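Local coordinates for protein SusD homolog (Bacteroides thetaiotaomicron, PDB 3SGH) that probably binds glycans at the cell surface as a SusD-like outer-membrane lipoprotein, helping a TonB-dependent partner take them up, at residues P268-P273 against E353-S358; D264-A269 against L411-I416; S302-A307 against A417-P422; N260-P265 against I393-E398. All blocks are in the same frame, centred on the assembly; numbering follows the deposited sequence. Where two conformers were deposited one is given.

Interaction 1: residues P268-P273 against E353-S358; sequences PAYFTP and EEFGVS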
loop_
_atom_site.group_PDB
_atom_site.type_symbol
_atom_site.label_atom_id
_atom_site.label_comp_id
_atom_site.label_asym_id
_atom_site.label_seq_id
_atom_site.Cartn_x
_atom_site.Cartn_y
_atom_site.Cartn_z
ATOM N N PRO A 268 -10.765 18.349 0.701
ATOM C CA PRO A 268 -11.159 18.579 2.092
ATOM C C PRO A 268 -11.440 17.323 2.899
ATOM O O PRO A 268 -11.426 17.386 4.152
ATOM C CB PRO A 268 -12.427 19.440 1.988
ATOM C CG PRO A 268 -12.928 19.247 0.610
ATOM C CD PRO A 268 -11.661 19.046 -0.227
ATOM N N ALA A 269 -11.660 16.188 2.211
ATOM C CA ALA A 269 -11.840 14.902 2.898
ATOM C C ALA A 269 -10.489 14.205 3.200
ATOM O O ALA A 269 -10.415 13.284 4.021
ATOM C CB ALA A 269 -12.713 14.032 2.084
ATOM N N TYR A 270 -9.449 14.639 2.508
ATOM C CA TYR A 270 -8.113 14.016 2.566
ATOM C C TYR A 270 -7.101 14.779 3.421
ATOM O O TYR A 270 -6.258 14.147 4.056
ATOM C CB TYR A 270 -7.543 13.914 1.155
ATOM C CG TYR A 270 -8.017 12.743 0.300
ATOM C CD1 TYR A 270 -9.250 12.149 0.480
ATOM C CD2 TYR A 270 -7.221 12.263 -0.757
ATOM C CE1 TYR A 270 -9.647 11.095 -0.323
ATOM C CE2 TYR A 270 -7.628 11.239 -1.565
ATOM C CZ TYR A 270 -8.837 10.651 -1.352
ATOM O OH TYR A 270 -9.203 9.608 -2.157
ATOM N N PHE A 271 -7.210 16.109 3.415
ATOM C CA PHE A 271 -6.176 16.999 3.961
ATOM C C PHE A 271 -6.803 18.185 4.728
ATOM O O PHE A 271 -7.972 18.546 4.497
ATOM C CB PHE A 271 -5.351 17.620 2.826
ATOM C CG PHE A 271 -4.881 16.662 1.776
ATOM C CD1 PHE A 271 -4.072 15.599 2.115
ATOM C CD2 PHE A 271 -5.216 16.858 0.440
ATOM C CE1 PHE A 271 -3.634 14.730 1.140
ATOM C CE2 PHE A 271 -4.782 15.962 -0.562
ATOM C CZ PHE A 271 -4.009 14.920 -0.210
ATOM N N THR A 272 -5.997 18.846 5.561
ATOM C CA THR A 272 -6.337 20.158 6.100
ATOM C C THR A 272 -5.615 21.216 5.295
ATOM O O THR A 272 -4.509 20.954 4.811
ATOM C CB THR A 272 -5.926 20.283 7.569
ATOM O OG1 THR A 272 -4.500 20.114 7.695
ATOM C CG2 THR A 272 -6.641 19.253 8.382
ATOM N N PRO A 273 -6.218 22.391 5.141
ATOM C CA PRO A 273 -5.543 23.540 4.539
ATOM C C PRO A 273 -4.314 23.922 5.364
ATOM O O PRO A 273 -4.337 23.797 6.598
ATOM C CB PRO A 273 -6.600 24.657 4.658
ATOM C CG PRO A 273 -7.866 23.928 4.526
ATOM C CD PRO A 273 -7.659 22.653 5.308
ATOM N N GLU A 353 -17.873 8.349 -3.107
ATOM C CA GLU A 353 -18.849 7.839 -2.181
ATOM C C GLU A 353 -18.231 7.436 -0.836
ATOM O O GLU A 353 -18.779 7.739 0.220
ATOM C CB GLU A 353 -19.627 6.652 -2.785
ATOM C CG GLU A 353 -20.801 6.267 -1.897
ATOM C CD GLU A 353 -21.605 5.102 -2.450
ATOM O OE1 GLU A 353 -21.172 4.522 -3.482
ATOM O OE2 GLU A 353 -22.645 4.769 -1.822
ATOM N N GLU A 354 -17.121 6.713 -0.886
ATOM C CA GLU A 354 -16.429 6.261 0.309
ATOM C C GLU A 354 -16.152 7.410 1.279
ATOM O O GLU A 354 -16.241 7.225 2.508
ATOM C CB GLU A 354 -15.091 5.647 -0.093
ATOM C CG GLU A 354 -14.322 4.961 1.005
ATOM C CD GLU A 354 -14.915 3.602 1.357
ATOM O OE1 GLU A 354 -15.285 2.841 0.423
ATOM O OE2 GLU A 354 -14.966 3.285 2.565
ATOM N N PHE A 355 -15.761 8.555 0.726
ATOM C CA PHE A 355 -15.400 9.727 1.523
ATOM C C PHE A 355 -16.527 10.749 1.659
ATOM O O PHE A 355 -16.300 11.810 2.219
ATOM C CB PHE A 355 -14.162 10.383 0.933
ATOM C CG PHE A 355 -12.887 9.694 1.342
ATOM C CD1 PHE A 355 -12.429 8.564 0.666
ATOM C CD2 PHE A 355 -12.167 10.146 2.437
ATOM C CE1 PHE A 355 -11.271 7.921 1.067
ATOM C CE2 PHE A 355 -10.997 9.490 2.849
ATOM C CZ PHE A 355 -10.555 8.370 2.169
ATOM N N GLY A 356 -17.708 10.453 1.139
ATOM C CA GLY A 356 -18.873 11.343 1.309
ATOM C C GLY A 356 -18.794 12.639 0.524
ATOM O O GLY A 356 -19.356 13.681 0.929
ATOM N N VAL A 357 -18.097 12.562 -0.599
ATOM C CA VAL A 357 -17.859 13.694 -1.461
ATOM C C VAL A 357 -18.815 13.635 -2.652
ATOM O O VAL A 357 -19.061 12.568 -3.221
ATOM C CB VAL A 357 -16.375 13.684 -1.881
ATOM C CG1 VAL A 357 -16.078 14.775 -2.847
ATOM C CG2 VAL A 357 -15.515 13.790 -0.584
ATOM N N SER A 358 -19.364 14.784 -2.996
ATOM C CA SER A 358 -20.258 14.922 -4.129
ATOM C C SER A 358 -19.510 15.409 -5.348
ATOM O O SER A 358 -18.390 15.903 -5.250
ATOM C CB SER A 358 -21.332 15.962 -3.787
ATOM O OG SER A 358 -22.232 15.347 -2.898
#
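Y270 drives one edge of its ring into the face of F355, an edge-to-face (T-shaped) aromatic pair with centroids 4.8 Å apart and planes at 58°. CE1 of Y270 does the touching: it stands over the centre of the F355 ring, 3.8 Å from CZ of F355 and nearly as close to the other ring carbons. In both residues CG lies beside the backbone N and anti to the carbonyl carbon (chi1 -81° in each), which directs the rings to each other across the contact, and the two side chains cross at about a right angle. Beside the rings, CB of A269 packs between F355 and V357, 3.9 Å from CD2 of F355 and also 3.9 Å from CG2 of V357. The hydroxyl of Y270 runs past F355 to hydrogen-bond the carbonyl of I416, while its ring also stacks on Y419; the tyrosine is thus held from several sides. An alanine in place of F355 would probably leave the CE1 edge of Y270 without its aromatic partner and open a gap beside A269. After F355, G356 takes positive phi and its N bonds to O of E353 at 3.1 Å, which turns the chain and brings V357 back to A269. Here the short helix 267-270 meets the C-terminal end of helix 340-354, closed by a Schellman motif, in the helix-rich SusD fold.

Interaction 2: residues D264-A269 against L411-I416; sequences DPRRPA and LTQKWI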
loop_
_atom_site.group_PDB
_atom_site.type_symbol
_atom_site.label_atom_id
_atom_site.label_comp_id
_atom_site.label_asym_id
_atom_site.label_seq_id
_atom_site.Cartn_x
_atom_site.Cartn_y
_atom_site.Cartn_z
ATOM N N ASP A 264 -9.674 18.893 -7.192
ATOM C CA ASP A 264 -10.309 17.637 -6.777
ATOM C C ASP A 264 -11.151 17.848 -5.534
ATOM O O ASP A 264 -10.628 18.263 -4.492
ATOM C CB ASP A 264 -9.229 16.563 -6.534
ATOM C CG ASP A 264 -9.772 15.152 -6.529
ATOM O OD1 ASP A 264 -10.756 14.851 -5.781
ATOM O OD2 ASP A 264 -9.208 14.296 -7.256
ATOM N N PRO A 265 -12.438 17.527 -5.623
ATOM C CA PRO A 265 -13.300 17.769 -4.472
ATOM C C PRO A 265 -13.045 16.875 -3.283
ATOM O O PRO A 265 -13.597 17.115 -2.213
ATOM C CB PRO A 265 -14.717 17.531 -5.004
ATOM C CG PRO A 265 -14.610 17.068 -6.364
ATOM C CD PRO A 265 -13.184 17.076 -6.814
ATOM N N ARG A 266 -12.228 15.841 -3.459
ATOM C CA ARG A 266 -11.824 15.045 -2.304
ATOM C C ARG A 266 -10.804 15.727 -1.410
ATOM O O ARG A 266 -10.551 15.222 -0.324
ATOM C CB ARG A 266 -11.301 13.691 -2.772
ATOM C CG ARG A 266 -12.436 12.819 -3.305
ATOM C CD ARG A 266 -11.844 11.587 -4.037
ATOM N NE ARG A 266 -11.243 12.025 -5.281
ATOM C CZ ARG A 266 -10.931 11.210 -6.286
ATOM N NH1 ARG A 266 -11.098 9.877 -6.176
ATOM N NH2 ARG A 266 -10.446 11.729 -7.395
ATOM N N ARG A 267 -10.192 16.835 -1.848
ATOM C CA ARG A 267 -9.182 17.505 -1.036
ATOM C C ARG A 267 -9.587 17.736 0.437
ATOM O O ARG A 267 -8.833 17.332 1.331
ATOM C CB ARG A 267 -8.677 18.781 -1.700
ATOM C CG ARG A 267 -7.749 18.511 -2.932
ATOM C CD ARG A 267 -7.404 19.815 -3.655
ATOM N NE ARG A 267 -8.616 20.428 -4.182
ATOM C CZ ARG A 267 -8.678 21.631 -4.718
ATOM N NH1 ARG A 267 -7.583 22.396 -4.778
ATOM N NH2 ARG A 267 -9.838 22.101 -5.158
ATOM N N PRO A 268 -10.765 18.349 0.701
ATOM C CA PRO A 268 -11.159 18.579 2.092
ATOM C C PRO A 268 -11.440 17.323 2.899
ATOM O O PRO A 268 -11.426 17.386 4.152
ATOM C CB PRO A 268 -12.427 19.440 1.988
ATOM C CG PRO A 268 -12.928 19.247 0.610
ATOM C CD PRO A 268 -11.661 19.046 -0.227
ATOM N N ALA A 269 -11.660 16.188 2.211
ATOM C CA ALA A 269 -11.840 14.902 2.898
ATOM C C ALA A 269 -10.489 14.205 3.200
ATOM O O ALA A 269 -10.415 13.284 4.021
ATOM C CB ALA A 269 -12.713 14.032 2.084
ATOM N N LEU A 411 -4.377 4.143 -13.335
ATOM C CA LEU A 411 -3.527 4.085 -12.162
ATOM C C LEU A 411 -3.394 5.393 -11.393
ATOM O O LEU A 411 -3.228 5.374 -10.163
ATOM C CB LEU A 411 -2.146 3.537 -12.537
ATOM C CG LEU A 411 -2.238 2.128 -13.071
ATOM C CD1 LEU A 411 -0.822 1.607 -13.341
ATOM C CD2 LEU A 411 -2.987 1.231 -12.099
ATOM N N THR A 412 -3.503 6.526 -12.067
ATOM C CA THR A 412 -3.545 7.820 -11.358
ATOM C C THR A 412 -4.806 7.972 -10.488
ATOM O O THR A 412 -4.712 8.362 -9.303
ATOM C CB THR A 412 -3.380 9.004 -12.337
ATOM O OG1 THR A 412 -2.139 8.843 -13.032
ATOM C CG2 THR A 412 -3.357 10.364 -11.581
ATOM N N GLN A 413 -5.996 7.744 -11.056
ATOM C CA GLN A 413 -7.231 7.801 -10.250
ATOM C C GLN A 413 -7.244 6.683 -9.189
ATOM O O GLN A 413 -7.720 6.878 -8.084
ATOM C CB GLN A 413 -8.485 7.776 -11.114
ATOM C CG GLN A 413 -8.666 9.047 -11.894
ATOM C CD GLN A 413 -8.971 10.250 -10.987
ATOM O OE1 GLN A 413 -9.582 10.094 -9.968
ATOM N NE2 GLN A 413 -8.504 11.427 -11.360
ATOM N N LYS A 414 -6.690 5.526 -9.517
ATOM C CA LYS A 414 -6.603 4.470 -8.504
ATOM C C LYS A 414 -5.780 4.941 -7.307
ATOM O O LYS A 414 -6.118 4.680 -6.127
ATOM C CB LYS A 414 -5.989 3.213 -9.090
ATOM C CG LYS A 414 -5.774 2.087 -8.086
ATOM C CD LYS A 414 -4.960 0.962 -8.774
ATOM C CE LYS A 414 -4.556 -0.155 -7.876
ATOM N NZ LYS A 414 -3.601 -1.074 -8.546
ATOM N N TRP A 415 -4.658 5.598 -7.621
ATOM C CA TRP A 415 -3.725 6.083 -6.611
ATOM C C TRP A 415 -4.360 7.163 -5.740
ATOM O O TRP A 415 -4.231 7.123 -4.510
ATOM C CB TRP A 415 -2.472 6.564 -7.310
ATOM C CG TRP A 415 -1.554 7.371 -6.466
ATOM C CD1 TRP A 415 -0.829 6.946 -5.389
ATOM C CD2 TRP A 415 -1.197 8.725 -6.699
ATOM N NE1 TRP A 415 -0.027 7.975 -4.945
ATOM C CE2 TRP A 415 -0.269 9.089 -5.719
ATOM C CE3 TRP A 415 -1.593 9.683 -7.635
ATOM C CZ2 TRP A 415 0.267 10.361 -5.658
ATOM C CZ3 TRP A 415 -1.015 10.922 -7.590
ATOM C CH2 TRP A 415 -0.115 11.252 -6.619
ATOM N N ILE A 416 -5.159 8.038 -6.354
ATOM C CA ILE A 416 -5.855 9.066 -5.598
ATOM C C ILE A 416 -6.911 8.425 -4.707
ATOM O O ILE A 416 -7.039 8.772 -3.541
ATOM C CB ILE A 416 -6.536 10.100 -6.524
ATOM C CG1 ILE A 416 -5.457 10.895 -7.209
ATOM C CG2 ILE A 416 -7.444 11.068 -5.722
ATOM C CD1 ILE A 416 -6.008 11.802 -8.399
HETATM O O HOH W 1 -10.222 8.092 -8.265
#
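A type I turn from D264 to R267, leading into helix 267-270, lies beside helix 403-417, with the CA atoms of R266 and I416 the nearest pair at 9.1 Å. The side chain of R266 closes that distance. Bent at chi3 (-71°), it lays its guanidinium flat over CG2 of I416, which sits 3.5 Å from CZ of R266, and points an edge at Q413. There NH2 of R266 donates to OE1 of Q413 over 3.2 Å, nearly straight at 172° and in the plane of both groups, which are almost coplanar. A water accepts from NH1 of R266 and donates to both O and OE1 of Q413; NH1 also bonds S351, and NE2 of Q413 bonds Y363. D264 fixes the arginine from its own turn in a side-on grip: NE of R266 reaches OD1 of D264 at 2.9 Å and NH2 of R266 reaches OD2 of D264 at 2.9 Å, both on syn lone pairs. The anti lone pair of OD1 takes the backbone N of R266, the capping bond of the turn. A methionine in place of R266 would probably leave the buried carboxylate of D264 without its countercharge and take from Q413 OE1 its arginine donor. The bidentate salt bridge should largely offset the buried charges, and the arginine joins turn to helix through polar edges and one apolar face.

Interaction 3: residues S302-A307 against A417-P422; sequences SKLFIA and ACYPDP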
loop_
_atom_site.group_PDB
_atom_site.type_symbol
_atom_site.label_atom_id
_atom_site.label_comp_id
_atom_site.label_asym_id
_atom_site.label_seq_id
_atom_site.Cartn_x
_atom_site.Cartn_y
_atom_site.Cartn_z
ATOM N N SER A 302 -0.201 21.242 5.088
ATOM C CA SER A 302 -1.367 20.366 5.122
ATOM C C SER A 302 -1.118 19.045 5.862
ATOM O O SER A 302 -0.121 18.343 5.593
ATOM C CB SER A 302 -1.863 20.061 3.731
ATOM O OG SER A 302 -2.428 21.219 3.154
ATOM N N LYS A 303 -2.053 18.721 6.748
ATOM C CA LYS A 303 -2.036 17.485 7.490
ATOM C C LYS A 303 -2.929 16.456 6.827
ATOM O O LYS A 303 -3.794 16.778 6.003
ATOM C CB LYS A 303 -2.519 17.710 8.911
ATOM C CG LYS A 303 -1.730 18.762 9.684
ATOM C CD LYS A 303 -2.231 19.006 11.104
ATOM C CE LYS A 303 -3.472 19.930 11.100
ATOM N NZ LYS A 303 -4.073 20.301 12.467
ATOM N N LEU A 304 -2.705 15.193 7.182
ATOM C CA LEU A 304 -3.619 14.128 6.785
ATOM C C LEU A 304 -4.901 14.323 7.610
ATOM O O LEU A 304 -4.852 14.457 8.850
ATOM C CB LEU A 304 -2.981 12.757 7.088
ATOM C CG LEU A 304 -1.548 12.501 6.592
ATOM C CD1 LEU A 304 -1.097 11.119 7.042
ATOM C CD2 LEU A 304 -1.472 12.617 5.067
ATOM N N PHE A 305 -6.041 14.296 6.917
ATOM C CA PHE A 305 -7.335 14.460 7.562
ATOM C C PHE A 305 -7.551 13.441 8.703
ATOM O O PHE A 305 -8.096 13.763 9.762
ATOM C CB PHE A 305 -8.464 14.362 6.561
ATOM C CG PHE A 305 -9.807 14.659 7.190
ATOM C CD1 PHE A 305 -10.571 13.638 7.731
ATOM C CD2 PHE A 305 -10.238 15.974 7.324
ATOM C CE1 PHE A 305 -11.779 13.922 8.395
ATOM C CE2 PHE A 305 -11.421 16.275 7.955
ATOM C CZ PHE A 305 -12.221 15.236 8.501
ATOM N N ILE A 306 -7.129 12.210 8.490
ATOM C CA ILE A 306 -7.371 11.123 9.470
ATOM C C ILE A 306 -6.680 11.432 10.801
ATOM O O ILE A 306 -7.152 10.992 11.835
ATOM C CB ILE A 306 -6.913 9.739 8.919
ATOM C CG1 ILE A 306 -7.495 8.575 9.753
ATOM C CG2 ILE A 306 -5.375 9.695 8.812
ATOM C CD1 ILE A 306 -7.244 7.186 9.055
ATOM N N ALA A 307 -5.624 12.252 10.782
ATOM C CA ALA A 307 -4.928 12.709 11.998
ATOM C C ALA A 307 -5.745 13.707 12.825
ATOM O O ALA A 307 -5.395 13.920 14.011
ATOM C CB ALA A 307 -3.538 13.351 11.677
ATOM N N ALA A 417 -7.596 7.412 -5.234
ATOM C CA ALA A 417 -8.680 6.735 -4.515
ATOM C C ALA A 417 -8.182 5.926 -3.292
ATOM O O ALA A 417 -8.836 5.933 -2.233
ATOM C CB ALA A 417 -9.475 5.818 -5.435
ATOM N N CYS A 418 -7.066 5.198 -3.457
ATOM C CA CYS A 418 -6.577 4.311 -2.405
ATOM C C CYS A 418 -5.727 5.147 -1.482
ATOM O O CYS A 418 -4.518 5.194 -1.627
ATOM C CB CYS A 418 -5.798 3.160 -3.018
ATOM S SG CYS A 418 -6.907 2.090 -4.059
ATOM N N TYR A 419 -6.383 5.858 -0.559
ATOM C CA TYR A 419 -5.725 6.839 0.289
ATOM C C TYR A 419 -6.279 6.785 1.701
ATOM O O TYR A 419 -7.532 6.721 1.882
ATOM C CB TYR A 419 -5.901 8.287 -0.258
ATOM C CG TYR A 419 -5.560 9.361 0.755
ATOM C CD1 TYR A 419 -4.244 9.817 0.896
ATOM C CD2 TYR A 419 -6.543 9.931 1.571
ATOM C CE1 TYR A 419 -3.905 10.733 1.827
ATOM C CE2 TYR A 419 -6.202 10.865 2.526
ATOM C CZ TYR A 419 -4.891 11.266 2.631
ATOM O OH TYR A 419 -4.541 12.177 3.559
ATOM N N PRO A 420 -5.381 6.856 2.718
ATOM C CA PRO A 420 -3.936 6.713 2.690
ATOM C C PRO A 420 -3.542 5.236 2.585
ATOM O O PRO A 420 -4.071 4.417 3.329
ATOM C CB PRO A 420 -3.474 7.289 4.057
ATOM C CG PRO A 420 -4.700 7.476 4.844
ATOM C CD PRO A 420 -5.876 7.030 4.095
ATOM N N ASP A 421 -2.682 4.905 1.626
ATOM C CA ASP A 421 -2.269 3.519 1.394
ATOM C C ASP A 421 -0.750 3.587 1.237
ATOM O O ASP A 421 -0.265 4.262 0.333
ATOM C CB ASP A 421 -2.912 2.973 0.144
ATOM C CG ASP A 421 -2.548 1.511 -0.117
ATOM O OD1 ASP A 421 -1.347 1.153 -0.061
ATOM O OD2 ASP A 421 -3.490 0.759 -0.393
ATOM N N PRO A 422 -0.004 2.927 2.116
ATOM C CA PRO A 422 1.457 3.105 2.117
ATOM C C PRO A 422 2.180 2.521 0.933
ATOM O O PRO A 422 3.271 2.975 0.612
ATOM C CB PRO A 422 1.905 2.381 3.371
ATOM C CG PRO A 422 0.870 1.371 3.652
ATOM C CD PRO A 422 -0.463 2.023 3.180
HETATM O O HOH W 2 -6.251 11.132 5.893
#
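Y419 reaches across to L304, and its side chain runs from the 417-422 connection to the backbone of 302-307. From CB, with CG anti to the backbone N (chi1 165°), the ring is directed to the 302-307 segment. CD of the neighbouring P420, which follows a cis peptide bond, lies over one ring face, offset toward the rim. Further out, CZ of Y419 comes within 4.4 Å of CD2 of L304, the methyl lying near the ring plane at its edge. The tip, OH of Y419, touches the same CD2 of L304 at 3.4 Å and passes CB of L304 at 3.9 Å. No direct hydrogen bond joins the segments; a water does so, donating to OH of Y419 over 3.1 Å and accepting from the backbone N of I306 over 2.9 Å. The same hydroxyl is hydrogen-bonded to the carbonyl of Y270, whose backbone also bonds F305, so the polar tip of a buried ring is satisfied. Y240 of helix 239-245 packs against L304 and P420. The arrangement joins two irregular connections: the loop before strand 314-317, and the 417-422 connection, with an inverse gamma turn centred on C418 and a cis peptide before P420, which leads from helix 403-417 to helix 424-432.

Interaction 4: residues N260-P265 against I393-E398; sequences NGYNDP and ITIKWE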
loop_
_atom_site.group_PDB
_atom_site.type_symbol
_atom_site.label_atom_id
_atom_site.label_comp_id
_atom_site.label_asym_id
_atom_site.label_seq_id
_atom_site.Cartn_x
_atom_site.Cartn_y
_atom_site.Cartn_z
ATOM N N ASN A 260 -4.664 19.368 -6.557
ATOM C CA ASN A 260 -4.840 20.814 -6.769
ATOM C C ASN A 260 -5.059 21.109 -8.276
ATOM O O ASN A 260 -5.944 21.882 -8.647
ATOM C CB ASN A 260 -3.650 21.615 -6.246
ATOM C CG ASN A 260 -3.705 21.874 -4.742
ATOM O OD1 ASN A 260 -4.771 21.860 -4.132
ATOM N ND2 ASN A 260 -2.547 22.186 -4.156
ATOM N N GLY A 261 -4.269 20.454 -9.127
ATOM C CA GLY A 261 -4.384 20.628 -10.581
ATOM C C GLY A 261 -5.758 20.224 -11.065
ATOM O O GLY A 261 -6.321 20.868 -11.952
ATOM N N TYR A 262 -6.311 19.158 -10.456
ATOM C CA TYR A 262 -7.650 18.643 -10.792
ATOM C C TYR A 262 -8.823 19.316 -10.079
ATOM O O TYR A 262 -9.983 18.908 -10.291
ATOM C CB TYR A 262 -7.721 17.156 -10.438
ATOM C CG TYR A 262 -6.888 16.201 -11.279
ATOM C CD1 TYR A 262 -6.575 16.487 -12.615
ATOM C CD2 TYR A 262 -6.472 14.970 -10.767
ATOM C CE1 TYR A 262 -5.848 15.590 -13.374
ATOM C CE2 TYR A 262 -5.774 14.067 -11.520
ATOM C CZ TYR A 262 -5.473 14.367 -12.826
ATOM O OH TYR A 262 -4.787 13.437 -13.552
ATOM N N ASN A 263 -8.548 20.352 -9.282
ATOM C CA ASN A 263 -9.545 20.978 -8.386
ATOM C C ASN A 263 -10.372 19.910 -7.703
ATOM O O ASN A 263 -11.581 20.004 -7.617
ATOM C CB ASN A 263 -10.429 21.966 -9.170
ATOM C CG ASN A 263 -9.622 23.106 -9.743
ATOM O OD1 ASN A 263 -8.787 23.664 -9.045
ATOM N ND2 ASN A 263 -9.862 23.442 -11.002
ATOM N N ASP A 264 -9.674 18.893 -7.192
ATOM C CA ASP A 264 -10.309 17.637 -6.777
ATOM C C ASP A 264 -11.151 17.848 -5.534
ATOM O O ASP A 264 -10.628 18.263 -4.492
ATOM C CB ASP A 264 -9.229 16.563 -6.534
ATOM C CG ASP A 264 -9.772 15.152 -6.529
ATOM O OD1 ASP A 264 -10.756 14.851 -5.781
ATOM O OD2 ASP A 264 -9.208 14.296 -7.256
ATOM N N PRO A 265 -12.438 17.527 -5.623
ATOM C CA PRO A 265 -13.300 17.769 -4.472
ATOM C C PRO A 265 -13.045 16.875 -3.283
ATOM O O PRO A 265 -13.597 17.115 -2.213
ATOM C CB PRO A 265 -14.717 17.531 -5.004
ATOM C CG PRO A 265 -14.610 17.068 -6.364
ATOM C CD PRO A 265 -13.184 17.076 -6.814
ATOM N N ILE A 393 -1.915 13.836 -17.521
ATOM C CA ILE A 393 -3.104 13.002 -17.702
ATOM C C ILE A 393 -4.361 13.698 -17.186
ATOM O O ILE A 393 -4.407 14.207 -16.064
ATOM C CB ILE A 393 -2.899 11.560 -17.111
ATOM C CG1 ILE A 393 -3.762 10.512 -17.817
ATOM C CG2 ILE A 393 -3.105 11.531 -15.599
ATOM C CD1 ILE A 393 -3.371 10.239 -19.338
ATOM N N THR A 394 -5.401 13.714 -18.013
ATOM C CA THR A 394 -6.656 14.330 -17.664
ATOM C C THR A 394 -7.627 13.288 -17.132
ATOM O O THR A 394 -7.389 12.094 -17.244
ATOM C CB THR A 394 -7.267 15.038 -18.917
ATOM O OG1 THR A 394 -7.407 14.087 -19.978
ATOM C CG2 THR A 394 -6.366 16.193 -19.361
ATOM N N ILE A 395 -8.744 13.736 -16.568
ATOM C CA ILE A 395 -9.670 12.835 -15.886
ATOM C C ILE A 395 -10.644 12.089 -16.782
ATOM O O ILE A 395 -10.789 10.862 -16.679
ATOM C CB ILE A 395 -10.506 13.616 -14.853
ATOM C CG1 ILE A 395 -9.596 14.318 -13.802
ATOM C CG2 ILE A 395 -11.574 12.675 -14.160
ATOM C CD1 ILE A 395 -10.246 15.553 -13.189
ATOM N N LYS A 396 -11.323 12.827 -17.668
ATOM C CA LYS A 396 -12.356 12.225 -18.527
ATOM C C LYS A 396 -11.792 11.078 -19.340
ATOM O O LYS A 396 -10.742 11.210 -19.977
ATOM C CB LYS A 396 -12.958 13.257 -19.492
ATOM C CG LYS A 396 -14.101 12.740 -20.398
ATOM C CD LYS A 396 -13.990 13.342 -21.803
ATOM C CE LYS A 396 -15.333 13.424 -22.533
ATOM N NZ LYS A 396 -16.131 12.152 -22.504
ATOM N N TRP A 397 -12.499 9.963 -19.324
ATOM C CA TRP A 397 -12.135 8.797 -20.105
ATOM C C TRP A 397 -12.190 9.104 -21.601
ATOM O O TRP A 397 -13.139 9.733 -22.080
ATOM C CB TRP A 397 -13.038 7.616 -19.813
ATOM C CG TRP A 397 -12.496 6.387 -20.449
ATOM C CD1 TRP A 397 -12.855 5.852 -21.651
ATOM C CD2 TRP A 397 -11.440 5.573 -19.947
ATOM N NE1 TRP A 397 -12.096 4.743 -21.912
ATOM C CE2 TRP A 397 -11.221 4.553 -20.873
ATOM C CE3 TRP A 397 -10.669 5.597 -18.784
ATOM C CZ2 TRP A 397 -10.260 3.588 -20.683
ATOM C CZ3 TRP A 397 -9.727 4.641 -18.601
ATOM C CH2 TRP A 397 -9.522 3.651 -19.538
ATOM N N GLU A 398 -11.139 8.677 -22.291
ATOM C CA GLU A 398 -11.011 8.848 -23.728
ATOM C C GLU A 398 -10.839 7.479 -24.388
ATOM O O GLU A 398 -9.803 6.850 -24.234
ATOM C CB GLU A 398 -9.811 9.738 -24.018
ATOM C CG GLU A 398 -9.841 11.069 -23.262
ATOM C CD GLU A 398 -8.800 12.051 -23.734
ATOM O OE1 GLU A 398 -7.613 11.659 -23.788
ATOM O OE2 GLU A 398 -9.170 13.218 -24.015
#
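The C-terminal end of helix 253-261, where N263 takes positive phi in a Schellman motif, meets the irregular loop that runs toward helix 403-417, and Y262 carries the whole contact. Its hydroxyl donates to the backbone carbonyl O of I393 over 2.7 Å. That oxygen lies at the edge of the tyrosine ring, near its plane, whereas seen from the carbonyl group the hydroxyl stands 41° above the plane and so is not on a lone pair. CG2 of I393 also presses on the hydroxyl, 3.3 Å from OH of Y262. I395 covers one ring face: its CG1 sits 4.0 Å from the centroid of the Y262 ring and 13° off the normal, a CH-pi contact. CD1 of I395 continues toward the root of the ring, 3.8 Å from CD1 of Y262, as the two side chains slide past each other in opposite directions. Y363 of helix 360-364 packs on both Y262 and I395, and P371 adds to the wall around the tyrosine. With a buried hydroxyl spent on a main-chain carbonyl and an aliphatic branch on the ring face, the loop is held by one polar and one apolar grip; the bond uses the main chain of I393, while its CG2 packs against the same hydroxyl.

Overall arrangement
The four contacts take their first segments from 260-307 and their second from 353-422, tying two distant parts of one chain together. Interactions 2 and 4 share D264 and P265, and 1 and 2 share P268 and A269, so 260-273 runs from the end of helix 253-261 through helix 267-270. Centres of 1 and 2, and of 2 and 4, are about 9 Å apart, those of 1 and 4 about 16 Å; 3 lies about 10 Å from both 1 and 2, and about 19 Å from 4 without touching it. Along the chain interaction 3 crosses each of the others. Interaction 2 uses helix 403-417, interaction 3 the connection after it, making one connected packing region within this largely helical SusD-like protein.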